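Local coordinates for mandelate racemase/muconate lactonizing enzyme, C-terminal domain protein (Paracoccus denitrificans, PDB 4DWD), which binds magnesium and probably acts as a hydro-lyase of the mandelate racemase/muconate lactonizing enzyme family, at residues B[135-148]-B[178-190]. Residues are numbered along the deposited sequence; the frame is centred on the assembly and turned at random.
Sequences NAARSVDEVVREVA and IAKARAVRELLGP
Ala183 faces helix 140-148 and sets its CB between two valines one helical turn apart. Its CB lies 3.6 Å from Val140 CG1 and equally near CG2 of Val144. The CA atoms are nearest at Val140 and Lys180, and one turn on Val144 pairs with Val184. Deeper in, Val184 CG2 meets Val143 CG1 at 3.6 Å, the two side chains crossing at about a right angle, and it also touches CG2 of Val147. Toward the C-terminal end of helix 178-188, Leu187 lies with CD2 3.7 Å from Val147 CG1 and reaches Val144 and Ala148 as well. With CG anti to the backbone N (chi1 170°), its branch point is carried toward the neighbouring helix, where CD1 and CD2 both touch it. Leu188 CD2 adds a contact to Val147 CG1.

At the other end Lys180 runs out extended. Its CG packs on Val140 CG2, and its CD on Val143 CG2. The ammonium then reaches the turn before helix 140-148. NZ donates to Arg138 O at 2.8 Å, nearly in line with the carbonyl, and to Asn135 O at 2.9 Å, in the carbonyl plane. A methionine in place of Lys180 would probably keep some of the apolar packing but leave these two carbonyls without the ammonium donor they share and the turn less firmly held. Arg138 NH1 bonds Asn135 OD1 and Gly133 O, further bracing the turn. Ser139, the N-cap, and Glu142 form a capping box at the start of helix 140-148: Glu142 N donates to Ser139 OG, and Ser139 N to Glu142 OE1.

The helix axes approach to 9.3 Å at -38°. Val147 and Leu188 also rest on strand 158-162. These are consecutive outer helices of two beta-alpha units, with that strand between them in sequence, in the modified TIM barrel of the enolase superfamily.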
loop_
_atom_site.group_PDB
_atom_site.type_symbol
_atom_site.label_atom_id
_atom_site.label_comp_id
_atom_site.label_asym_id
_atom_site.label_seq_id
_atom_site.Cartn_x
_atom_site.Cartn_y
_atom_site.Cartn_z
ATOM N N ASN B 135 34.153 19.836 4.266
ATOM C CA ASN B 135 34.245 19.772 5.725
ATOM C C ASN B 135 34.589 18.413 6.308
ATOM O O ASN B 135 34.945 18.315 7.487
ATOM C CB ASN B 135 32.993 20.373 6.343
ATOM C CG ASN B 135 32.895 21.845 6.043
ATOM O OD1 ASN B 135 33.787 22.617 6.402
ATOM N ND2 ASN B 135 31.853 22.242 5.322
ATOM N N ALA B 136 34.534 17.366 5.483
ATOM C CA ALA B 136 34.946 16.047 5.962
ATOM C C ALA B 136 36.409 16.073 6.395
ATOM O O ALA B 136 36.764 15.510 7.433
ATOM C CB ALA B 136 34.705 14.974 4.905
ATOM N N ALA B 137 37.232 16.774 5.612
ATOM C CA ALA B 137 38.687 16.794 5.773
ATOM C C ALA B 137 39.179 17.799 6.812
ATOM O O ALA B 137 40.320 17.718 7.261
ATOM C CB ALA B 137 39.346 17.071 4.429
ATOM N N ARG B 138 38.324 18.741 7.192
ATOM C CA ARG B 138 38.720 19.809 8.117
ATOM C C ARG B 138 38.609 19.373 9.570
ATOM O O ARG B 138 37.802 18.514 9.899
ATOM C CB ARG B 138 37.821 21.028 7.933
ATOM C CG ARG B 138 38.071 21.798 6.665
ATOM C CD ARG B 138 37.282 23.094 6.656
ATOM N NE ARG B 138 37.644 23.846 5.460
ATOM C CZ ARG B 138 36.810 24.119 4.465
ATOM N NH1 ARG B 138 35.544 23.748 4.540
ATOM N NH2 ARG B 138 37.243 24.782 3.402
ATOM N N SER B 139 39.415 19.991 10.435
ATOM C CA SER B 139 39.183 19.933 11.875
ATOM C C SER B 139 37.984 20.824 12.221
ATOM O O SER B 139 37.571 21.669 11.426
ATOM C CB SER B 139 40.410 20.442 12.632
ATOM O OG SER B 139 40.607 21.818 12.346
ATOM N N VAL B 140 37.440 20.653 13.424
ATOM C CA VAL B 140 36.350 21.506 13.882
ATOM C C VAL B 140 36.710 22.995 13.791
ATOM O O VAL B 140 35.916 23.794 13.292
ATOM C CB VAL B 140 35.918 21.151 15.327
ATOM C CG1 VAL B 140 34.935 22.182 15.873
ATOM C CG2 VAL B 140 35.288 19.767 15.387
ATOM N N ASP B 141 37.903 23.376 14.253
ATOM C CA ASP B 141 38.273 24.788 14.227
ATOM C C ASP B 141 38.381 25.311 12.799
ATOM O O ASP B 141 38.071 26.473 12.543
ATOM C CB ASP B 141 39.570 25.069 15.008
ATOM C CG ASP B 141 40.781 24.351 14.420
ATOM O OD1 ASP B 141 41.472 24.932 13.564
ATOM O OD2 ASP B 141 41.024 23.197 14.810
ATOM N N GLU B 142 38.798 24.443 11.877
ATOM C CA GLU B 142 38.891 24.833 10.464
ATOM C C GLU B 142 37.510 25.033 9.834
ATOM O O GLU B 142 37.307 25.950 9.027
ATOM C CB GLU B 142 39.708 23.815 9.667
ATOM C CG GLU B 142 41.205 23.958 9.882
ATOM C CD GLU B 142 41.996 22.702 9.569
ATOM O OE1 GLU B 142 41.415 21.713 9.064
ATOM O OE2 GLU B 142 43.217 22.715 9.838
ATOM N N VAL B 143 36.550 24.188 10.218
ATOM C CA VAL B 143 35.188 24.369 9.748
ATOM C C VAL B 143 34.651 25.719 10.233
ATOM O O VAL B 143 34.132 26.520 9.449
ATOM C CB VAL B 143 34.265 23.235 10.235
ATOM C CG1 VAL B 143 32.823 23.525 9.845
ATOM C CG2 VAL B 143 34.713 21.887 9.681
ATOM N N VAL B 144 34.789 25.971 11.534
ATOM C CA VAL B 144 34.322 27.230 12.107
ATOM C C VAL B 144 34.984 28.447 11.439
ATOM O O VAL B 144 34.305 29.398 11.069
ATOM C CB VAL B 144 34.480 27.240 13.641
ATOM C CG1 VAL B 144 34.119 28.612 14.213
ATOM C CG2 VAL B 144 33.609 26.139 14.242
ATOM N N ARG B 145 36.301 28.380 11.248
ATOM C CA ARG B 145 37.025 29.484 10.625
ATOM C C ARG B 145 36.503 29.791 9.220
ATOM O O ARG B 145 36.274 30.958 8.880
ATOM C CB ARG B 145 38.530 29.208 10.596
ATOM C CG ARG B 145 39.317 30.404 10.078
ATOM C CD ARG B 145 40.817 30.204 10.113
ATOM N NE ARG B 145 41.509 31.450 9.771
ATOM C CZ ARG B 145 41.768 32.462 10.611
ATOM N NH1 ARG B 145 41.408 32.427 11.902
ATOM N NH2 ARG B 145 42.397 33.533 10.146
ATOM N N GLU B 146 36.299 28.754 8.414
ATOM C CA GLU B 146 35.860 28.961 7.040
ATOM C C GLU B 146 34.422 29.467 6.994
ATOM O O GLU B 146 34.100 30.355 6.198
ATOM C CB GLU B 146 36.037 27.682 6.220
ATOM C CG GLU B 146 35.629 27.800 4.747
ATOM C CD GLU B 146 36.407 28.826 3.922
ATOM O OE1 GLU B 146 37.415 29.420 4.377
ATOM O OE2 GLU B 146 35.989 29.039 2.769
ATOM N N VAL B 147 33.547 28.920 7.841
ATOM C CA VAL B 147 32.176 29.430 7.884
ATOM C C VAL B 147 32.162 30.917 8.272
ATOM O O VAL B 147 31.488 31.724 7.627
ATOM C CB VAL B 147 31.271 28.601 8.824
ATOM C CG1 VAL B 147 29.906 29.263 8.987
ATOM C CG2 VAL B 147 31.124 27.175 8.299
ATOM N N ALA B 148 32.920 31.284 9.310
ATOM C CA ALA B 148 32.972 32.678 9.747
ATOM C C ALA B 148 33.473 33.574 8.612
ATOM O O ALA B 148 32.928 34.654 8.386
ATOM C CB ALA B 148 33.855 32.824 10.975
ATOM N N ILE B 178 28.846 15.455 13.878
ATOM C CA ILE B 178 27.905 16.107 14.777
ATOM C C ILE B 178 28.614 17.236 15.526
ATOM O O ILE B 178 28.054 18.331 15.685
ATOM C CB ILE B 178 27.259 15.084 15.733
ATOM C CG1 ILE B 178 26.341 14.151 14.928
ATOM C CG2 ILE B 178 26.480 15.769 16.847
ATOM C CD1 ILE B 178 25.911 12.890 15.654
ATOM N N ALA B 179 29.847 16.977 15.972
ATOM C CA ALA B 179 30.648 18.021 16.648
ATOM C C ALA B 179 30.859 19.262 15.774
ATOM O O ALA B 179 30.807 20.395 16.261
ATOM C CB ALA B 179 31.980 17.461 17.148
ATOM N N LYS B 180 31.068 19.049 14.474
ATOM C CA LYS B 180 31.253 20.154 13.535
ATOM C C LYS B 180 29.924 20.895 13.384
ATOM O O LYS B 180 29.880 22.126 13.402
ATOM C CB LYS B 180 31.743 19.628 12.187
ATOM C CG LYS B 180 33.200 19.182 12.237
ATOM C CD LYS B 180 33.590 18.345 11.032
ATOM C CE LYS B 180 35.076 18.026 11.098
ATOM N NZ LYS B 180 35.463 17.069 10.025
ATOM N N ALA B 181 28.830 20.145 13.244
ATOM C CA ALA B 181 27.510 20.788 13.146
ATOM C C ALA B 181 27.199 21.613 14.401
ATOM O O ALA B 181 26.682 22.729 14.298
ATOM C CB ALA B 181 26.426 19.751 12.885
ATOM N N ARG B 182 27.556 21.078 15.570
ATOM C CA ARG B 182 27.346 21.778 16.838
ATOM C C ARG B 182 28.161 23.063 16.900
ATOM O O ARG B 182 27.645 24.121 17.272
ATOM C CB ARG B 182 27.675 20.863 18.029
ATOM C CG ARG B 182 27.550 21.557 19.384
ATOM C CD ARG B 182 27.726 20.570 20.528
ATOM N NE ARG B 182 26.457 19.889 20.797
ATOM C CZ ARG B 182 25.529 20.335 21.646
ATOM N NH1 ARG B 182 25.722 21.453 22.331
ATOM N NH2 ARG B 182 24.410 19.652 21.819
ATOM N N ALA B 183 29.435 22.975 16.517
ATOM C CA ALA B 183 30.308 24.145 16.564
ATOM C C ALA B 183 29.814 25.260 15.634
ATOM O O ALA B 183 29.929 26.452 15.956
ATOM C CB ALA B 183 31.723 23.744 16.218
ATOM N N VAL B 184 29.276 24.870 14.477
ATOM C CA VAL B 184 28.749 25.839 13.527
ATOM C C VAL B 184 27.490 26.518 14.077
ATOM O O VAL B 184 27.338 27.731 13.945
ATOM C CB VAL B 184 28.558 25.225 12.111
ATOM C CG1 VAL B 184 27.808 26.189 11.186
ATOM C CG2 VAL B 184 29.930 24.886 11.509
ATOM N N ARG B 185 26.615 25.749 14.722
ATOM C CA ARG B 185 25.448 26.349 15.388
ATOM C C ARG B 185 25.894 27.363 16.447
ATOM O O ARG B 185 25.327 28.448 16.552
ATOM C CB ARG B 185 24.548 25.265 15.991
ATOM C CG ARG B 185 23.512 25.784 16.988
ATOM C CD ARG B 185 22.516 26.754 16.367
ATOM N NE ARG B 185 21.637 26.074 15.420
ATOM C CZ ARG B 185 20.905 26.674 14.482
ATOM N NH1 ARG B 185 20.930 27.996 14.320
ATOM N NH2 ARG B 185 20.142 25.929 13.697
ATOM N N GLU B 186 26.914 27.005 17.222
ATOM C CA GLU B 186 27.398 27.902 18.272
ATOM C C GLU B 186 27.969 29.197 17.694
ATOM O O GLU B 186 27.773 30.287 18.250
ATOM C CB GLU B 186 28.411 27.179 19.166
ATOM C CG GLU B 186 27.737 26.099 20.004
ATOM C CD GLU B 186 28.667 25.310 20.897
ATOM O OE1 GLU B 186 29.851 25.689 21.039
ATOM O OE2 GLU B 186 28.189 24.311 21.479
ATOM N N LEU B 187 28.665 29.080 16.570
ATOM C CA LEU B 187 29.187 30.255 15.876
ATOM C C LEU B 187 28.089 31.188 15.376
ATOM O O LEU B 187 28.143 32.404 15.591
ATOM C CB LEU B 187 30.069 29.827 14.697
ATOM C CG LEU B 187 30.521 30.909 13.713
ATOM C CD1 LEU B 187 31.619 31.760 14.336
ATOM C CD2 LEU B 187 30.997 30.288 12.409
ATOM N N LEU B 188 27.103 30.615 14.694
ATOM C CA LEU B 188 26.126 31.404 13.953
ATOM C C LEU B 188 24.974 31.915 14.811
ATOM O O LEU B 188 24.284 32.861 14.431
ATOM C CB LEU B 188 25.598 30.614 12.754
ATOM C CG LEU B 188 26.662 30.274 11.710
ATOM C CD1 LEU B 188 26.019 29.469 10.598
ATOM C CD2 LEU B 188 27.354 31.524 11.158
ATOM N N GLY B 189 24.771 31.292 15.968
ATOM C CA GLY B 189 23.680 31.681 16.856
ATOM C C GLY B 189 22.401 30.889 16.638
ATOM O O GLY B 189 22.250 30.213 15.608
ATOM N N PRO B 190 21.453 30.990 17.594
ATOM C CA PRO B 190 20.267 30.128 17.605
ATOM C C PRO B 190 19.264 30.406 16.488
ATOM O O PRO B 190 18.502 29.509 16.138
ATOM C CB PRO B 190 19.640 30.386 18.983
ATOM C CG PRO B 190 20.195 31.697 19.425
ATOM C CD PRO B 190 21.566 31.790 18.826
#